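Local coordinates for protein manganese lipoxygenase (Gaeumannomyces graminis, PDB 5FX8) that oxidises linoleic and alpha-linolenic acids with molecular oxygen, using a catalytic manganese ion, to give 11S- and 13R-hydroperoxy fatty acids, at residues A[101-106]-A[322-327]; A[477-482]-A[610-615]. One frame throughout, in Å; residues are numbered along the deposited sequence.

Contact 1 of 2, residues A[101-106]-A[322-327]; sequences RQDAAN and MYQAYA. With NAG (2-acetamido-2-deoxy-beta-D-glucopyranose), chain F.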
ATOM      1  N   ARG A 101      12.994   2.055   2.858  1.00 12.25           N
ATOM      2  CA  ARG A 101      13.901   2.129   1.710  1.00 13.06           C
ATOM      3  C   ARG A 101      14.161   0.752   1.118  1.00 13.17           C
ATOM      4  O   ARG A 101      14.126   0.570  -0.104  1.00 14.43           O
ATOM      5  CB  ARG A 101      15.254   2.740   2.107  1.00 12.84           C
ATOM      6  CG  ARG A 101      15.382   4.239   2.191  1.00 12.31           C
ATOM      7  CD  ARG A 101      16.865   4.665   2.253  1.00 11.47           C
ATOM      8  NE  ARG A 101      16.921   6.098   2.023  1.00 10.98           N
ATOM      9  CZ  ARG A 101      17.158   6.973   2.975  1.00 14.98           C
ATOM     10  NH1 ARG A 101      17.429   6.539   4.204  1.00 21.40           N
ATOM     11  NH2 ARG A 101      17.149   8.269   2.705  1.00 19.70           N
ATOM     12  N   GLN A 102      14.496  -0.223   1.962  1.00 14.11           N
ATOM     13  CA  GLN A 102      14.805  -1.518   1.380  1.00 12.87           C
ATOM     14  C   GLN A 102      13.564  -2.218   0.853  1.00 13.72           C
ATOM     15  O   GLN A 102      13.664  -2.987  -0.107  1.00 12.73           O
ATOM     16  CB  GLN A 102      15.542  -2.388   2.380  1.00 15.71           C
ATOM     17  CG  GLN A 102      14.722  -2.883   3.503  1.00 21.80           C
ATOM     18  CD  GLN A 102      15.529  -3.744   4.423  1.00 33.76           C
ATOM     19  OE1 GLN A 102      16.760  -3.763   4.342  1.00 44.14           O
ATOM     20  NE2 GLN A 102      14.857  -4.467   5.305  1.00 24.89           N
ATOM     21  N   ASP A 103      12.392  -1.925   1.411  1.00 14.41           N
ATOM     22  CA  ASP A 103      11.159  -2.543   0.967  1.00 11.46           C
ATOM     23  C   ASP A 103      10.527  -1.884  -0.250  1.00 11.93           C
ATOM     24  O   ASP A 103       9.661  -2.509  -0.856  1.00 12.33           O
ATOM     25  CB  ASP A 103      10.149  -2.567   2.112  1.00 11.14           C
ATOM     26  CG  ASP A 103      10.382  -3.721   3.051  1.00 17.93           C
ATOM     27  OD1 ASP A 103      11.392  -4.409   2.852  1.00 20.96           O
ATOM     28  OD2 ASP A 103       9.591  -3.951   3.987  1.00 19.18           O
ATOM     29  N   ALA A 104      10.917  -0.658  -0.633  1.00 11.95           N
ATOM     30  CA  ALA A 104      10.336   0.029  -1.795  1.00  9.88           C
ATOM     31  C   ALA A 104      11.096  -0.176  -3.098  1.00 10.22           C
ATOM     32  O   ALA A 104      10.529   0.045  -4.168  1.00 10.61           O
ATOM     33  CB  ALA A 104      10.244   1.529  -1.544  1.00  8.44           C
ATOM     34  N   ALA A 105      12.354  -0.596  -3.027  1.00 13.68           N
ATOM     35  CA  ALA A 105      13.199  -0.676  -4.206  1.00 12.36           C
ATOM     36  C   ALA A 105      12.575  -1.533  -5.302  1.00 13.24           C
ATOM     37  O   ALA A 105      12.470  -1.108  -6.456  1.00 12.38           O
ATOM     38  CB  ALA A 105      14.566  -1.212  -3.795  1.00 11.75           C
ATOM     39  N   ASN A 106      12.193  -2.758  -4.977  1.00 12.81           N
ATOM     40  CA  ASN A 106      11.693  -3.667  -5.999  1.00 13.23           C
ATOM     41  C   ASN A 106      10.436  -3.107  -6.676  1.00 14.24           C
ATOM     42  O   ASN A 106      10.354  -3.049  -7.911  1.00 17.77           O
ATOM     43  CB  ASN A 106      11.466  -5.016  -5.327  1.00 15.38           C
ATOM     44  CG  ASN A 106      11.031  -6.099  -6.256  1.00 21.77           C
ATOM     45  OD1 ASN A 106      10.693  -5.886  -7.403  1.00 25.80           O
ATOM     46  ND2 ASN A 106      11.005  -7.303  -5.726  1.00 29.60           N
ATOM     47  N   MET A 322       2.335  -1.293  13.951  1.00  8.89           N
ATOM     48  CA  MET A 322       2.939  -0.046  13.525  1.00  6.67           C
ATOM     49  C   MET A 322       4.289  -0.262  12.864  1.00 14.55           C
ATOM     50  O   MET A 322       5.121   0.651  12.853  1.00 22.33           O
ATOM     51  CB  MET A 322       3.099   0.886  14.713  1.00  6.98           C
ATOM     52  CG  MET A 322       1.836   1.277  15.380  1.00  6.08           C
ATOM     53  SD  MET A 322       0.765   2.166  14.308  1.00 17.66           S
ATOM     54  CE  MET A 322      -0.401   0.887  14.307  1.00 24.59           C
ATOM     55  N   TYR A 323       4.528  -1.467  12.362  1.00  6.00           N
ATOM     56  CA  TYR A 323       5.703  -1.751  11.583  1.00  6.13           C
ATOM     57  C   TYR A 323       5.897  -0.685  10.511  1.00  7.87           C
ATOM     58  O   TYR A 323       4.962  -0.313   9.799  1.00 14.30           O
ATOM     59  CB  TYR A 323       5.576  -3.136  10.972  1.00  5.88           C
ATOM     60  CG  TYR A 323       6.812  -3.608  10.265  1.00  7.31           C
ATOM     61  CD1 TYR A 323       8.036  -3.576  10.890  1.00  5.83           C
ATOM     62  CD2 TYR A 323       6.744  -4.101   8.981  1.00  6.46           C
ATOM     63  CE1 TYR A 323       9.159  -4.010  10.250  1.00  8.87           C
ATOM     64  CE2 TYR A 323       7.837  -4.536   8.341  1.00  8.27           C
ATOM     65  CZ  TYR A 323       9.059  -4.492   8.972  1.00 11.17           C
ATOM     66  OH  TYR A 323      10.188  -4.934   8.306  1.00 18.82           O
ATOM     67  N   GLN A 324       7.116  -0.159  10.451  1.00 12.57           N
ATOM     68  CA  GLN A 324       7.578   0.853   9.514  1.00  7.15           C
ATOM     69  C   GLN A 324       6.763   2.133   9.535  1.00  7.60           C
ATOM     70  O   GLN A 324       6.957   2.969   8.661  1.00 15.33           O
ATOM     71  CB  GLN A 324       7.621   0.309   8.084  1.00  7.08           C
ATOM     72  CG  GLN A 324       8.596  -0.798   7.885  1.00  8.04           C
ATOM     73  CD  GLN A 324       8.797  -1.123   6.432  1.00  9.27           C
ATOM     74  OE1 GLN A 324       8.529  -0.311   5.575  1.00 16.24           O
ATOM     75  NE2 GLN A 324       9.277  -2.312   6.150  1.00 10.83           N
ATOM     76  N   ALA A 325       5.850   2.326  10.490  1.00  8.85           N
ATOM     77  CA  ALA A 325       4.876   3.406  10.324  1.00  7.96           C
ATOM     78  C   ALA A 325       5.537   4.772  10.359  1.00  8.21           C
ATOM     79  O   ALA A 325       5.040   5.705   9.741  1.00 21.92           O
ATOM     80  CB  ALA A 325       3.777   3.348  11.381  1.00  5.98           C
ATOM     81  N   TYR A 326       6.653   4.904  11.057  1.00  8.25           N
ATOM     82  CA  TYR A 326       7.260   6.204  11.255  1.00  8.31           C
ATOM     83  C   TYR A 326       8.059   6.677  10.060  1.00  9.38           C
ATOM     84  O   TYR A 326       8.680   7.743  10.118  1.00 14.04           O
ATOM     85  CB  TYR A 326       8.121   6.168  12.489  1.00  7.61           C
ATOM     86  CG  TYR A 326       7.300   6.086  13.729  1.00  7.39           C
ATOM     87  CD1 TYR A 326       6.427   7.099  14.051  1.00  6.75           C
ATOM     88  CD2 TYR A 326       7.409   5.013  14.582  1.00  7.49           C
ATOM     89  CE1 TYR A 326       5.703   7.054  15.178  1.00  7.40           C
ATOM     90  CE2 TYR A 326       6.678   4.951  15.712  1.00  7.83           C
ATOM     91  CZ  TYR A 326       5.822   5.982  16.009  1.00  7.60           C
ATOM     92  OH  TYR A 326       5.084   5.967  17.153  1.00 11.73           O
ATOM     93  N   ALA A 327       8.044   5.904   8.989  1.00  8.64           N
ATOM     94  CA  ALA A 327       8.638   6.305   7.742  1.00  8.29           C
ATOM     95  C   ALA A 327       7.721   7.173   6.898  1.00  7.88           C
ATOM     96  O   ALA A 327       8.221   7.968   6.107  1.00 16.97           O
ATOM     97  CB  ALA A 327       9.050   5.066   6.953  1.00  8.59           C
TER
HETATM   98  C1  NAG F   1      10.574  -8.448  -6.471  1.00 28.40           C
HETATM   99  C2  NAG F   1      11.568  -9.580  -6.262  1.00 29.40           C
HETATM  100  C3  NAG F   1      11.081 -10.842  -6.949  1.00 31.98           C
HETATM  101  C4  NAG F   1       9.679 -11.186  -6.466  1.00 31.41           C
HETATM  102  C5  NAG F   1       8.747  -9.996  -6.663  1.00 28.58           C
HETATM  103  C6  NAG F   1       7.379 -10.225  -6.070  1.00 27.33           C
HETATM  104  C7  NAG F   1      13.922  -8.994  -5.956  1.00 35.44           C
HETATM  105  C8  NAG F   1      15.193  -8.579  -6.632  1.00 42.61           C
HETATM  106  N2  NAG F   1      12.878  -9.202  -6.758  1.00 32.54           N
HETATM  107  O3  NAG F   1      11.994 -11.892  -6.651  1.00 33.67           O
HETATM  108  O4  NAG F   1       9.161 -12.307  -7.168  1.00 35.88           O
HETATM  109  O5  NAG F   1       9.285  -8.843  -6.001  1.00 24.59           O
HETATM  110  O6  NAG F   1       7.473 -10.568  -4.693  1.00 26.32           O
HETATM  111  O7  NAG F   1      13.848  -9.137  -4.744  1.00 34.87           O
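D103 and Q324 are the closest backbone pair, yet their CA atoms are 9.9 Å apart. Segment 101-106 is helical and lies within a long helix. Segment 322-327 leaves the end of helix 313-321 and makes a type II beta turn from M322 to A325. A325 N closes that turn on M322 O at 3.0 Å. Q324 takes the third position of the turn with a positive phi of 57°.

Side chains bridge the wide gap. Beyond CG the Q324 chain is extended (chi2 -169°), which carries its amide out to the helix. NE2 of Q324 donates to OD2 of D103 at 2.7 Å. The N-H points at the oxygen with a bend, 147°. The oxygen lies close to the amide plane of Q324, but the amide nitrogen stands above the carboxylate plane. No other hydrogen bond joins the two segments. Y323 stays beside it. CG of Q324 sits over the centre of the Y323 ring, 3.7 Å above its plane, while the Y323 hydroxyl makes only a distant approach to the carboxylate. At the C-terminal end of 101-106, ND2 of N106 is bonded to C1 of an N-linked N-acetylglucosamine at 1.4 Å.

The contact joins helix 86-124 to the link between helices 313-321 and 328-336. L99 and W100 of helix 86-124 also touch Q324. R547 bonds to the backbone oxygen of D103, and the Y323 ring meets F615 edge-to-face. A second subunit packs on R101, Q102 and A105, while M322 packs on helices 268-305 and 460-481.

Contact 2 of 2, residues A[477-482]-A[610-615]; sequences AHHVMN and AVNPFF. With MN (manganese (II) ion), chain I.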
ATOM      1  N   ALA A 477      -8.696  -0.211   6.885  1.00  5.92           N
ATOM      2  CA  ALA A 477      -9.095   1.127   6.470  1.00  6.54           C
ATOM      3  C   ALA A 477      -8.042   1.815   5.591  1.00  8.79           C
ATOM      4  O   ALA A 477      -8.387   2.474   4.606  1.00 10.05           O
ATOM      5  CB  ALA A 477      -9.396   1.974   7.688  1.00  6.07           C
ATOM      6  N   HIS A 478      -6.759   1.698   5.941  1.00 15.20           N
ATOM      7  CA  HIS A 478      -5.730   2.317   5.117  1.00  8.44           C
ATOM      8  C   HIS A 478      -5.804   1.833   3.682  1.00  8.40           C
ATOM      9  O   HIS A 478      -5.665   2.622   2.743  1.00  8.20           O
ATOM     10  CB  HIS A 478      -4.343   2.021   5.671  1.00  8.25           C
ATOM     11  CG  HIS A 478      -3.239   2.573   4.824  1.00  7.09           C
ATOM     12  ND1 HIS A 478      -2.714   1.893   3.757  1.00  6.87           N
ATOM     13  CD2 HIS A 478      -2.605   3.767   4.856  1.00  7.25           C
ATOM     14  CE1 HIS A 478      -1.782   2.629   3.186  1.00  7.58           C
ATOM     15  NE2 HIS A 478      -1.690   3.769   3.839  1.00 16.29           N
ATOM     16  N   HIS A 479      -6.019   0.546   3.491  1.00 11.08           N
ATOM     17  CA  HIS A 479      -5.904  -0.030   2.168  1.00  8.21           C
ATOM     18  C   HIS A 479      -7.159   0.173   1.343  1.00  8.30           C
ATOM     19  O   HIS A 479      -7.196  -0.207   0.182  1.00 12.94           O
ATOM     20  CB  HIS A 479      -5.550  -1.504   2.305  1.00  8.20           C
ATOM     21  CG  HIS A 479      -4.467  -1.779   3.310  1.00  8.44           C
ATOM     22  ND1 HIS A 479      -3.342  -0.997   3.440  1.00  8.19           N
ATOM     23  CD2 HIS A 479      -4.343  -2.758   4.235  1.00  8.46           C
ATOM     24  CE1 HIS A 479      -2.567  -1.489   4.387  1.00  7.88           C
ATOM     25  NE2 HIS A 479      -3.157  -2.555   4.889  1.00  7.84           N
ATOM     26  N   VAL A 480      -8.192   0.759   1.911  1.00 11.24           N
ATOM     27  CA  VAL A 480      -9.321   1.161   1.106  1.00  8.92           C
ATOM     28  C   VAL A 480      -9.045   2.519   0.475  1.00 10.20           C
ATOM     29  O   VAL A 480      -9.449   2.783  -0.658  1.00 21.16           O
ATOM     30  CB  VAL A 480     -10.590   1.157   1.984  1.00  7.98           C
ATOM     31  CG1 VAL A 480     -11.785   1.703   1.245  1.00  8.99           C
ATOM     32  CG2 VAL A 480     -10.883  -0.224   2.479  1.00  6.91           C
ATOM     33  N   MET A 481      -8.344   3.397   1.186  1.00  8.93           N
ATOM     34  CA  MET A 481      -8.115   4.743   0.686  1.00  8.89           C
ATOM     35  C   MET A 481      -6.845   4.850  -0.147  1.00  9.13           C
ATOM     36  O   MET A 481      -6.822   5.570  -1.136  1.00 16.94           O
ATOM     37  CB  MET A 481      -8.039   5.732   1.850  1.00  9.43           C
ATOM     38  CG  MET A 481      -9.289   5.862   2.668  1.00  9.86           C
ATOM     39  SD  MET A 481     -10.593   6.688   1.772  1.00 35.44           S
ATOM     40  CE  MET A 481     -10.740   8.178   2.749  1.00 10.69           C
ATOM     41  N   ASN A 482      -5.799   4.138   0.237  1.00  9.31           N
ATOM     42  CA  ASN A 482      -4.455   4.273  -0.281  1.00  8.09           C
ATOM     43  C   ASN A 482      -4.015   2.886  -0.688  1.00  8.52           C
ATOM     44  O   ASN A 482      -4.846   2.103  -1.145  1.00 12.15           O
ATOM     45  CB  ASN A 482      -3.540   4.860   0.782  1.00  8.66           C
ATOM     46  CG  ASN A 482      -2.246   5.348   0.225  1.00 11.54           C
ATOM     47  OD1 ASN A 482      -1.185   5.123   0.806  1.00 40.46           O
ATOM     48  ND2 ASN A 482      -2.311   6.010  -0.917  1.00 10.02           N
ATOM     49  N   ALA A 610      -5.557 -11.367   2.048  1.00 12.21           N
ATOM     50  CA  ALA A 610      -4.428 -12.077   1.481  1.00 11.73           C
ATOM     51  C   ALA A 610      -3.562 -11.187   0.625  1.00 12.51           C
ATOM     52  O   ALA A 610      -2.448 -11.581   0.279  1.00 18.85           O
ATOM     53  CB  ALA A 610      -4.896 -13.254   0.647  1.00 12.15           C
ATOM     54  N   VAL A 611      -4.051 -10.003   0.285  1.00 11.80           N
ATOM     55  CA  VAL A 611      -3.368  -9.098  -0.616  1.00 12.77           C
ATOM     56  C   VAL A 611      -2.796  -7.910   0.131  1.00 10.90           C
ATOM     57  O   VAL A 611      -1.736  -7.402  -0.216  1.00 21.38           O
ATOM     58  CB  VAL A 611      -4.343  -8.641  -1.725  1.00 13.70           C
ATOM     59  CG1 VAL A 611      -3.683  -7.634  -2.638  1.00 13.60           C
ATOM     60  CG2 VAL A 611      -4.850  -9.859  -2.501  1.00 12.87           C
ATOM     61  N   ASN A 612      -3.460  -7.480   1.134  1.00 12.82           N
ATOM     62  CA  ASN A 612      -3.038  -6.290   1.831  1.00 12.41           C
ATOM     63  C   ASN A 612      -1.945  -6.593   2.848  1.00  8.55           C
ATOM     64  O   ASN A 612      -1.881  -7.683   3.385  1.00 16.36           O
ATOM     65  CB  ASN A 612      -4.236  -5.666   2.504  1.00  9.43           C
ATOM     66  CG  ASN A 612      -5.128  -5.019   1.509  1.00 11.18           C
ATOM     67  OD1 ASN A 612      -4.625  -4.472   0.530  1.00 19.87           O
ATOM     68  ND2 ASN A 612      -6.433  -5.064   1.717  1.00 12.19           N
ATOM     69  N   PRO A 613      -1.070  -5.649   3.120  1.00  8.02           N
ATOM     70  CA  PRO A 613      -0.161  -5.806   4.244  1.00  7.65           C
ATOM     71  C   PRO A 613      -0.880  -5.557   5.551  1.00  7.31           C
ATOM     72  O   PRO A 613      -1.918  -4.908   5.597  1.00  6.98           O
ATOM     73  CB  PRO A 613       0.889  -4.720   3.989  1.00  6.88           C
ATOM     74  CG  PRO A 613       0.185  -3.712   3.314  1.00  6.61           C
ATOM     75  CD  PRO A 613      -0.846  -4.364   2.443  1.00  9.03           C
ATOM     76  N   PHE A 614      -0.260  -6.026   6.636  1.00  9.84           N
ATOM     77  CA  PHE A 614      -0.817  -5.837   7.972  1.00  6.88           C
ATOM     78  C   PHE A 614      -0.425  -4.505   8.594  1.00 14.21           C
ATOM     79  O   PHE A 614      -0.829  -4.225   9.722  1.00  9.04           O
ATOM     80  CB  PHE A 614      -0.403  -6.988   8.908  1.00  7.05           C
ATOM     81  CG  PHE A 614       1.064  -7.027   9.225  1.00  6.95           C
ATOM     82  CD1 PHE A 614       1.608  -6.198  10.186  1.00  6.40           C
ATOM     83  CD2 PHE A 614       1.896  -7.894   8.562  1.00  7.72           C
ATOM     84  CE1 PHE A 614       2.946  -6.216  10.445  1.00  6.28           C
ATOM     85  CE2 PHE A 614       3.230  -7.915   8.818  1.00  7.97           C
ATOM     86  CZ  PHE A 614       3.756  -7.072   9.767  1.00  7.26           C
ATOM     87  N   PHE A 615       0.362  -3.691   7.911  1.00  9.35           N
ATOM     88  CA  PHE A 615       0.886  -2.456   8.466  1.00  6.75           C
ATOM     89  C   PHE A 615       0.665  -1.352   7.453  1.00  6.45           C
ATOM     90  O   PHE A 615       0.241  -1.606   6.324  1.00  6.33           O
ATOM     91  CB  PHE A 615       2.376  -2.595   8.819  1.00  6.82           C
ATOM     92  CG  PHE A 615       3.246  -2.963   7.647  1.00  6.89           C
ATOM     93  CD1 PHE A 615       3.286  -4.275   7.167  1.00  7.21           C
ATOM     94  CD2 PHE A 615       4.033  -1.997   7.015  1.00  6.92           C
ATOM     95  CE1 PHE A 615       4.088  -4.612   6.069  1.00  7.95           C
ATOM     96  CE2 PHE A 615       4.846  -2.331   5.926  1.00  7.12           C
ATOM     97  CZ  PHE A 615       4.873  -3.623   5.451  1.00  7.75           C
TER
HETATM   98 MN    MN I1000      -0.802   5.687   3.126  1.00  8.02          MN
HETATM   99  O   HOH W   1       0.414   7.501   2.060  1.00 33.97           O
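H479 reaches across to N612, P613 and F615, while H478 just before it holds the manganese. H478 has CG anti to the backbone N (chi1 177°), and its ring runs to the metal. NE2 of H478 lies 2.2 Å from the manganese. On the ring's other nitrogen, ND1 donates to ND1 of H479 at 3.0 Å. This bond is nearly straight, 162°. The acceptor lies close to the H478 ring plane, but the donor stands tilted from the H479 ring plane.

The H479 ring is held at both nitrogens. Its NE2 donates to O of P613 at 2.8 Å, a bent bond with an N-H...O angle of 131°. P613 also lies over one face of the ring, with CD 4.0 Å from the H479 ring centroid, a CH-pi contact. The carbonyl oxygen of F615 lies at the edge of the ring, in plane, 3.4 Å from CE1 of H479. CB of N612 approaches the H479 ring obliquely, 3.4 Å from CD2 of H479. The N612 side chain runs antiparallel alongside that of H479, and its ND2 hydrogen-bonds to A606 O.

N482, the first residue past the helix, turns OD1 to the manganese at 2.4 Å. A water, H290, H294 and the terminal V618 complete the coordination. H479 is a second-shell residue, and its bond to ND1 of H478 probably helps, with the metal, to fix the H478 ring. Histidines from two helices, an asparagine and the C-terminal carboxylate make the catalytic metal site characteristic of the lipoxygenase fold.

Overall arrangement
After helix 56-69 and a short two-stranded sheet, the chain forms helix 86-124. It then runs through the five-stranded antiparallel sheet and helix 268-305 before contact 1 closes a loop of 215 residues. Contact 2 opens only later, at the end of helix 460-481, and closes on the final loop of the chain. The two contacts are in series: neither nests in nor crosses the other. In space they adjoin, their centres about 14 Å apart. F614 of contact 2 packs on Y323 of contact 1, and F615 on Q324. The pair links the outer, glycosylated helix 86-124 through the 322-327 turn and the C-terminal loop to the helix carrying manganese ligands.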